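Local coordinates for glycosyl hydrolases family 31 family protein (Aspergillus niger, PDB 6DRU) that hydrolyses xyloglucan oligosaccharides, releasing alpha-xylose from their non-reducing terminal glucose as a family 31 glycoside hydrolase, at residues M644-V654 / I701-L712; V659-Q668 / Y686-P697. All blocks are in the same frame, centred on the assembly; numbering follows the deposited sequence.

Coming from the N terminus, the chain passes the TIM-barrel and enters the C-terminal domain of family 31, where both contacts lie. Residues 644-654 carry the end of strand 643-645 and strand 649-651 of a six-stranded antiparallel sheet, and the chain then runs directly into strand 661-666. Contact 2 closes the shorter loop, when 690-695 returns along that strand; contact 1 closes the longer one, when 703-705 comes back to 649-651. The loop of contact 2 is thus enclosed within that of contact 1. In space the two-stranded ribbon packs on the larger sheet: the Phe704 ring reaches Val664 and Val694, and Trp662 NE1 makes a weak hydrogen bond to Ser652 OG.

Contact 1: M644-V654 / I701-L712; sequences MFGPRLLVSPV and IPVFHLGSREEL. With NAG (2-acetamido-2-deoxy-beta-D-glucopyranose), chain K.
The side chains of Arg648 and Leu712 run alongside each other, head to tail, at the end of an antiparallel strand pair, with their CB atoms 4.1 Å apart. The Arg648 chain bends at chi2 (-81°), which takes CD to within 3.5 Å of Leu706 O and sends the guanidinium on toward helix 709-712. There a water lies at its edge, in plane, accepting from Arg648 NH1 at 2.6 Å and donating to the carbonyls of Leu706 and Ser708. Glu711 OE2 stays 4.1 Å from Arg648 NH1, too far for a salt bridge, with carboxylate and guanidinium planes 63° apart. That oxygen accepts instead from Ser708 N, while Ser708 OG accepts from Glu710 N: a capping box that starts the helix.

Further along, strands 649-651 and 703-705 are joined by reciprocal backbone hydrogen bonds between Leu650 and Phe704, flanked by the bonds from Leu706 N to Arg648 O and Ser652 N to Pro702 O. Leu650 and Phe704 lie side by side on one face, Leu650 CD2 meeting Phe704 CD1 at 4.1 Å. On the other face Leu649 turns CD2 onto His705 CB, 3.7 Å away, and toward Leu712 CD2; Val651 and Val703 stand shoulder to shoulder beside it. Ile701, just ahead of strand 703-705, packs on Trp547 of helix 535-548 in the barrel domain.

The Arg709 guanidinium, in cation-pi contact with Trp680, has C5 of an attached N-acetylglucosamine 3.6 Å above one face. The chemistry thus changes along the contact: buried apolar packing around backbone bonds gives way to a water-bridged polar corner, where Glu711 probably offsets some of the Arg648 charge.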
# COMPACT_ATOMS: atom_id res chain seq x y z
N MET A 644 7.91 -8.48 47.46
CA MET A 644 8.60 -9.56 48.15
C MET A 644 9.81 -9.97 47.31
O MET A 644 9.66 -10.45 46.19
CB MET A 644 7.66 -10.75 48.36
CG MET A 644 6.55 -10.49 49.38
SD MET A 644 7.10 -10.46 51.10
CE MET A 644 7.63 -12.15 51.34
N PHE A 645 11.01 -9.77 47.86
CA PHE A 645 12.24 -10.22 47.22
C PHE A 645 12.53 -11.62 47.74
O PHE A 645 13.09 -11.79 48.83
CB PHE A 645 13.39 -9.26 47.51
CG PHE A 645 14.65 -9.59 46.77
CD1 PHE A 645 14.67 -9.58 45.39
CD2 PHE A 645 15.81 -9.90 47.45
CE1 PHE A 645 15.82 -9.89 44.70
CE2 PHE A 645 16.97 -10.20 46.77
CZ PHE A 645 16.98 -10.19 45.39
N GLY A 646 12.16 -12.62 46.96
CA GLY A 646 12.16 -13.99 47.42
C GLY A 646 10.96 -14.25 48.31
O GLY A 646 10.07 -13.40 48.45
N PRO A 647 10.92 -15.42 48.94
CA PRO A 647 9.74 -15.78 49.75
C PRO A 647 9.73 -15.16 51.14
O PRO A 647 8.68 -15.22 51.81
CB PRO A 647 9.83 -17.30 49.84
CG PRO A 647 11.29 -17.59 49.75
CD PRO A 647 11.86 -16.55 48.82
N ARG A 648 10.83 -14.57 51.61
CA ARG A 648 10.92 -14.14 53.00
C ARG A 648 11.10 -12.64 53.19
O ARG A 648 10.68 -12.12 54.22
CB ARG A 648 12.08 -14.86 53.70
CG ARG A 648 12.01 -16.38 53.61
CD ARG A 648 11.05 -16.95 54.64
NE ARG A 648 10.84 -18.39 54.45
CZ ARG A 648 11.34 -19.33 55.24
NH1 ARG A 648 12.10 -19.00 56.28
NH2 ARG A 648 11.09 -20.61 54.99
N LEU A 649 11.69 -11.92 52.23
CA LEU A 649 12.01 -10.51 52.41
C LEU A 649 10.93 -9.63 51.79
O LEU A 649 10.45 -9.90 50.69
CB LEU A 649 13.36 -10.19 51.79
CG LEU A 649 14.59 -10.81 52.46
CD1 LEU A 649 15.85 -10.47 51.70
CD2 LEU A 649 14.69 -10.34 53.90
N LEU A 650 10.55 -8.58 52.52
CA LEU A 650 9.65 -7.55 52.01
C LEU A 650 10.41 -6.23 51.95
O LEU A 650 10.88 -5.74 52.99
CB LEU A 650 8.41 -7.42 52.89
CG LEU A 650 7.47 -6.26 52.54
CD1 LEU A 650 6.55 -6.65 51.40
CD2 LEU A 650 6.67 -5.82 53.75
N VAL A 651 10.52 -5.66 50.76
CA VAL A 651 11.36 -4.49 50.51
C VAL A 651 10.47 -3.31 50.12
O VAL A 651 9.45 -3.49 49.45
CB VAL A 651 12.41 -4.78 49.42
CG1 VAL A 651 13.34 -3.59 49.23
CG2 VAL A 651 13.19 -6.04 49.75
N SER A 652 10.87 -2.11 50.55
CA SER A 652 10.18 -0.88 50.18
C SER A 652 11.19 0.26 50.21
O SER A 652 11.57 0.75 51.28
CB SER A 652 9.01 -0.58 51.11
OG SER A 652 8.40 0.66 50.79
N PRO A 653 11.66 0.70 49.04
CA PRO A 653 12.69 1.75 49.01
C PRO A 653 12.14 3.11 49.41
O PRO A 653 10.96 3.41 49.24
CB PRO A 653 13.16 1.75 47.55
CG PRO A 653 12.61 0.50 46.95
CD PRO A 653 11.36 0.19 47.70
N VAL A 654 13.03 3.93 49.96
CA VAL A 654 12.70 5.31 50.30
C VAL A 654 12.86 6.16 49.05
O VAL A 654 13.96 6.27 48.50
CB VAL A 654 13.57 5.83 51.45
CG1 VAL A 654 13.37 7.33 51.63
CG2 VAL A 654 13.25 5.10 52.73
N ILE A 701 17.52 0.78 54.62
CA ILE A 701 16.43 0.67 53.66
C ILE A 701 15.32 -0.17 54.29
O ILE A 701 15.61 -1.25 54.82
CB ILE A 701 16.90 0.04 52.33
CG1 ILE A 701 15.71 -0.14 51.38
CG2 ILE A 701 17.64 -1.27 52.55
CD1 ILE A 701 16.08 -0.67 50.03
N PRO A 702 14.07 0.30 54.28
CA PRO A 702 13.00 -0.45 54.94
C PRO A 702 12.82 -1.86 54.39
O PRO A 702 12.39 -2.04 53.25
CB PRO A 702 11.76 0.42 54.69
CG PRO A 702 12.30 1.80 54.49
CD PRO A 702 13.62 1.61 53.79
N VAL A 703 13.16 -2.85 55.21
CA VAL A 703 13.08 -4.26 54.83
C VAL A 703 12.58 -5.05 56.03
O VAL A 703 13.14 -4.95 57.12
CB VAL A 703 14.44 -4.81 54.35
CG1 VAL A 703 14.39 -6.33 54.24
CG2 VAL A 703 14.83 -4.20 53.01
N PHE A 704 11.52 -5.83 55.82
CA PHE A 704 11.02 -6.78 56.81
C PHE A 704 11.30 -8.19 56.32
O PHE A 704 11.66 -8.41 55.15
CB PHE A 704 9.52 -6.59 57.05
CG PHE A 704 9.14 -5.23 57.54
CD1 PHE A 704 9.03 -4.17 56.65
CD2 PHE A 704 8.89 -5.00 58.88
CE1 PHE A 704 8.69 -2.91 57.10
CE2 PHE A 704 8.54 -3.74 59.33
CZ PHE A 704 8.44 -2.70 58.43
N HIS A 705 11.14 -9.16 57.21
CA HIS A 705 11.36 -10.54 56.81
C HIS A 705 10.45 -11.46 57.60
O HIS A 705 10.16 -11.22 58.77
CB HIS A 705 12.83 -10.96 56.99
CG HIS A 705 13.27 -11.06 58.42
ND1 HIS A 705 13.04 -12.19 59.18
CD2 HIS A 705 13.93 -10.19 59.21
CE1 HIS A 705 13.54 -12.00 60.39
NE2 HIS A 705 14.09 -10.80 60.44
N LEU A 706 9.98 -12.52 56.93
CA LEU A 706 9.20 -13.56 57.56
C LEU A 706 10.12 -14.67 58.05
O LEU A 706 11.19 -14.91 57.49
CB LEU A 706 8.16 -14.13 56.59
CG LEU A 706 7.10 -13.15 56.10
CD1 LEU A 706 6.31 -13.74 54.94
CD2 LEU A 706 6.17 -12.76 57.24
N GLY A 707 9.69 -15.36 59.10
CA GLY A 707 10.53 -16.36 59.71
C GLY A 707 11.76 -15.72 60.35
O GLY A 707 11.84 -14.51 60.55
N SER A 708 12.72 -16.58 60.68
CA SER A 708 13.96 -16.11 61.29
C SER A 708 14.93 -15.62 60.22
O SER A 708 14.92 -16.10 59.08
CB SER A 708 14.60 -17.21 62.12
OG SER A 708 15.99 -16.99 62.27
N ARG A 709 15.77 -14.67 60.60
CA ARG A 709 16.76 -14.14 59.66
C ARG A 709 17.82 -15.18 59.35
O ARG A 709 18.30 -15.27 58.21
CB ARG A 709 17.42 -12.89 60.23
CG ARG A 709 18.64 -12.44 59.44
CD ARG A 709 19.57 -11.58 60.27
NE ARG A 709 18.98 -10.30 60.64
CZ ARG A 709 19.68 -9.18 60.79
NH1 ARG A 709 20.99 -9.20 60.61
NH2 ARG A 709 19.07 -8.06 61.13
N GLU A 710 18.18 -16.00 60.34
CA GLU A 710 19.26 -16.95 60.15
C GLU A 710 18.85 -18.08 59.21
O GLU A 710 19.73 -18.70 58.59
CB GLU A 710 19.72 -17.49 61.51
CG GLU A 710 20.88 -18.46 61.47
CD GLU A 710 20.45 -19.90 61.55
OE1 GLU A 710 19.22 -20.16 61.53
OE2 GLU A 710 21.33 -20.78 61.63
N GLU A 711 17.55 -18.35 59.07
CA GLU A 711 17.10 -19.37 58.13
C GLU A 711 17.13 -18.85 56.70
O GLU A 711 17.56 -19.56 55.79
CB GLU A 711 15.68 -19.82 58.45
CG GLU A 711 15.30 -19.80 59.91
CD GLU A 711 13.82 -20.07 60.11
OE1 GLU A 711 13.41 -21.25 60.06
OE2 GLU A 711 13.06 -19.09 60.27
N LEU A 712 16.67 -17.62 56.48
CA LEU A 712 16.69 -17.06 55.13
C LEU A 712 18.11 -16.84 54.65
O LEU A 712 18.39 -17.00 53.45
CB LEU A 712 15.87 -15.75 55.09
CG LEU A 712 16.46 -14.41 55.53
CD1 LEU A 712 17.14 -13.69 54.37
CD2 LEU A 712 15.37 -13.54 56.14
C1 NAG K . 19.05 -8.35 64.95
C2 NAG K . 20.21 -7.57 65.54
C3 NAG K . 21.48 -7.89 64.84
C4 NAG K . 21.70 -9.39 64.80
C5 NAG K . 20.47 -10.09 64.25
C6 NAG K . 20.65 -11.59 64.34
C7 NAG K . 19.78 -5.41 66.64
C8 NAG K . 19.92 -6.07 68.00
N2 NAG K . 19.93 -6.18 65.45
O3 NAG K . 22.54 -7.23 65.49
O4 NAG K . 22.80 -9.68 63.98
O5 NAG K . 19.34 -9.72 65.00
O6 NAG K . 19.49 -12.23 63.87
O7 NAG K . 19.55 -4.22 66.56
O HOH W 1 13.17 -16.78 57.16

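Contact 2: V659-Q668 / Y686-P697; sequences VTEWPVYLPQ and YAGGQVVKVPAP
With CG anti to its carbonyl carbon (chi1 -57°), Leu666 swings CD1 across the ribbon to Val692 CG2, 3.7 Å away, and on to Tyr686 CB, 3.5 Å away, in strand 685-686. Tyr665, the residue before and so on the opposite face, has CG anti to the backbone N (chi1 177°), and its ring edge meets Val691 CG2 in plane at CD1, 3.5 Å away.

These residues belong to a two-stranded antiparallel ribbon, 661-666 against 690-695, in the C-terminal domain. Trp662 with Val694 and Val664 with Val692 each exchange two backbone hydrogen bonds, and Ala696 N to Thr660 O carries the ladder one step past the strands. At the other end Leu666 faces both Gly689 and Gln690, a G1 beta bulge: Leu666 O accepts from Gly689 N at 2.8 Å and only weakly from Gln690 N, at 3.4 Å. Gly689 has positive phi (92°), a backbone shape suited to glycine.

Val664, Leu666, Val692 and Val694 share the buried face. The other is more exposed: Pro663 rests its CB against Val691 CG1, and Glu661 crosses Lys693 obliquely without its carboxylate reaching the ammonium. The Tyr665 hydroxyl makes a weak hydrogen bond with Lys627. Trp662 touches an N-acetylglucosamine of an attached glycan, and Pro663 CD sits 3.5 Å above one face of the Trp662 indole, offset toward the rim.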
# COMPACT_ATOMS: atom_id res chain seq x y z
N VAL A 659 14.33 12.20 54.89
CA VAL A 659 13.35 11.28 55.47
C VAL A 659 14.04 10.43 56.53
O VAL A 659 15.11 9.86 56.28
CB VAL A 659 12.70 10.38 54.39
CG1 VAL A 659 12.20 9.08 55.00
CG2 VAL A 659 11.57 11.12 53.71
N THR A 660 13.42 10.34 57.70
CA THR A 660 13.86 9.46 58.77
C THR A 660 12.80 8.44 59.17
O THR A 660 13.11 7.51 59.93
CB THR A 660 14.27 10.27 60.01
OG1 THR A 660 13.29 11.28 60.27
CG2 THR A 660 15.63 10.93 59.78
N GLU A 661 11.57 8.60 58.69
CA GLU A 661 10.48 7.67 58.94
C GLU A 661 9.84 7.31 57.61
O GLU A 661 9.64 8.19 56.76
CB GLU A 661 9.41 8.28 59.85
CG GLU A 661 9.78 8.41 61.31
CD GLU A 661 8.58 8.19 62.21
OE1 GLU A 661 7.53 7.72 61.70
OE2 GLU A 661 8.66 8.51 63.41
N TRP A 662 9.52 6.03 57.42
CA TRP A 662 8.94 5.58 56.17
C TRP A 662 7.71 4.73 56.45
O TRP A 662 7.78 3.81 57.29
CB TRP A 662 9.96 4.80 55.33
CG TRP A 662 9.55 4.69 53.90
CD1 TRP A 662 9.15 3.57 53.24
CD2 TRP A 662 9.46 5.76 52.95
NE1 TRP A 662 8.84 3.86 51.94
CE2 TRP A 662 9.02 5.21 51.73
CE3 TRP A 662 9.72 7.14 53.01
CZ2 TRP A 662 8.84 5.98 50.58
CZ3 TRP A 662 9.54 7.90 51.87
CH2 TRP A 662 9.10 7.31 50.67
N PRO A 663 6.58 4.98 55.79
CA PRO A 663 5.39 4.16 56.02
C PRO A 663 5.34 2.94 55.12
O PRO A 663 5.22 3.06 53.90
CB PRO A 663 4.24 5.13 55.72
CG PRO A 663 4.83 6.15 54.76
CD PRO A 663 6.34 6.01 54.77
N VAL A 664 5.43 1.75 55.71
CA VAL A 664 5.42 0.49 54.98
C VAL A 664 4.15 -0.26 55.33
O VAL A 664 3.80 -0.40 56.51
CB VAL A 664 6.66 -0.36 55.31
CG1 VAL A 664 6.60 -1.69 54.58
CG2 VAL A 664 7.93 0.40 54.96
N TYR A 665 3.44 -0.74 54.30
CA TYR A 665 2.27 -1.57 54.51
C TYR A 665 2.70 -3.03 54.64
O TYR A 665 3.23 -3.62 53.69
CB TYR A 665 1.27 -1.42 53.37
CG TYR A 665 0.08 -2.35 53.53
CD1 TYR A 665 -0.91 -2.06 54.45
CD2 TYR A 665 -0.03 -3.51 52.78
CE1 TYR A 665 -1.99 -2.90 54.62
CE2 TYR A 665 -1.11 -4.36 52.94
CZ TYR A 665 -2.08 -4.05 53.87
OH TYR A 665 -3.16 -4.88 54.04
N LEU A 666 2.47 -3.61 55.82
CA LEU A 666 2.74 -5.02 56.04
C LEU A 666 1.49 -5.81 55.68
O LEU A 666 0.45 -5.64 56.35
CB LEU A 666 3.14 -5.27 57.48
CG LEU A 666 4.35 -4.48 57.95
CD1 LEU A 666 4.47 -4.55 59.46
CD2 LEU A 666 5.61 -5.00 57.28
N PRO A 667 1.51 -6.65 54.65
CA PRO A 667 0.31 -7.39 54.27
C PRO A 667 -0.06 -8.43 55.32
O PRO A 667 0.75 -8.85 56.15
CB PRO A 667 0.69 -8.05 52.94
CG PRO A 667 1.93 -7.33 52.49
CD PRO A 667 2.63 -6.91 53.73
N GLN A 668 -1.32 -8.85 55.26
CA GLN A 668 -1.81 -9.92 56.12
C GLN A 668 -1.32 -11.26 55.59
O GLN A 668 -1.26 -11.48 54.38
CB GLN A 668 -3.34 -9.89 56.16
CG GLN A 668 -3.96 -10.92 57.08
CD GLN A 668 -4.20 -10.38 58.47
OE1 GLN A 668 -3.36 -10.51 59.36
NE2 GLN A 668 -5.36 -9.76 58.66
N TYR A 686 6.07 -7.02 64.09
CA TYR A 686 4.81 -6.31 63.87
C TYR A 686 3.76 -7.29 63.36
O TYR A 686 4.08 -8.34 62.80
CB TYR A 686 4.98 -5.17 62.86
CG TYR A 686 6.02 -4.14 63.23
CD1 TYR A 686 7.37 -4.39 63.05
CD2 TYR A 686 5.64 -2.90 63.75
CE1 TYR A 686 8.32 -3.45 63.38
CE2 TYR A 686 6.59 -1.95 64.08
CZ TYR A 686 7.93 -2.23 63.90
OH TYR A 686 8.87 -1.29 64.23
N ALA A 687 2.50 -6.93 63.56
CA ALA A 687 1.39 -7.74 63.08
C ALA A 687 1.00 -7.31 61.67
O ALA A 687 1.11 -6.14 61.30
CB ALA A 687 0.18 -7.62 64.01
N GLY A 688 0.53 -8.28 60.89
CA GLY A 688 0.15 -8.01 59.52
C GLY A 688 -1.19 -7.32 59.39
O GLY A 688 -2.03 -7.35 60.29
N GLY A 689 -1.39 -6.68 58.24
CA GLY A 689 -2.65 -6.04 57.94
C GLY A 689 -2.74 -4.58 58.32
O GLY A 689 -3.85 -4.07 58.53
N GLN A 690 -1.61 -3.88 58.40
CA GLN A 690 -1.60 -2.48 58.81
C GLN A 690 -0.41 -1.77 58.20
O GLN A 690 0.54 -2.41 57.73
CB GLN A 690 -1.56 -2.35 60.34
CG GLN A 690 -0.56 -3.29 60.98
CD GLN A 690 -0.04 -2.77 62.30
OE1 GLN A 690 -0.42 -1.70 62.76
NE2 GLN A 690 0.85 -3.54 62.92
N VAL A 691 -0.46 -0.45 58.21
CA VAL A 691 0.65 0.39 57.78
C VAL A 691 1.43 0.82 59.01
O VAL A 691 0.85 1.35 59.97
CB VAL A 691 0.16 1.62 56.99
CG1 VAL A 691 1.33 2.56 56.70
CG2 VAL A 691 -0.51 1.18 55.70
N VAL A 692 2.74 0.60 58.99
CA VAL A 692 3.61 0.95 60.11
C VAL A 692 4.65 1.94 59.62
O VAL A 692 5.09 1.90 58.47
CB VAL A 692 4.27 -0.30 60.73
CG1 VAL A 692 3.21 -1.31 61.15
CG2 VAL A 692 5.26 -0.93 59.76
N LYS A 693 5.04 2.86 60.50
CA LYS A 693 6.07 3.85 60.22
C LYS A 693 7.35 3.42 60.94
O LYS A 693 7.44 3.52 62.17
CB LYS A 693 5.63 5.25 60.64
CG LYS A 693 4.59 5.86 59.72
CD LYS A 693 3.71 6.86 60.46
CE LYS A 693 2.44 7.18 59.67
NZ LYS A 693 1.52 6.01 59.59
N VAL A 694 8.33 2.94 60.18
CA VAL A 694 9.55 2.38 60.75
C VAL A 694 10.69 3.39 60.64
O VAL A 694 10.65 4.28 59.78
CB VAL A 694 9.91 1.05 60.07
CG1 VAL A 694 8.80 0.05 60.30
CG2 VAL A 694 10.12 1.27 58.58
N PRO A 695 11.71 3.29 61.49
CA PRO A 695 12.87 4.19 61.38
C PRO A 695 13.65 3.91 60.10
O PRO A 695 14.11 2.79 59.88
CB PRO A 695 13.69 3.87 62.63
CG PRO A 695 13.30 2.47 62.98
CD PRO A 695 11.85 2.36 62.63
N ALA A 696 13.79 4.94 59.27
CA ALA A 696 14.49 4.83 57.99
C ALA A 696 15.54 5.93 57.89
O ALA A 696 15.34 6.93 57.18
CB ALA A 696 13.51 4.89 56.82
N PRO A 697 16.66 5.80 58.60
CA PRO A 697 17.78 6.73 58.37
C PRO A 697 18.41 6.49 57.01
O PRO A 697 17.99 5.57 56.29
CB PRO A 697 18.75 6.41 59.52
CG PRO A 697 18.46 4.99 59.85
CD PRO A 697 16.99 4.79 59.62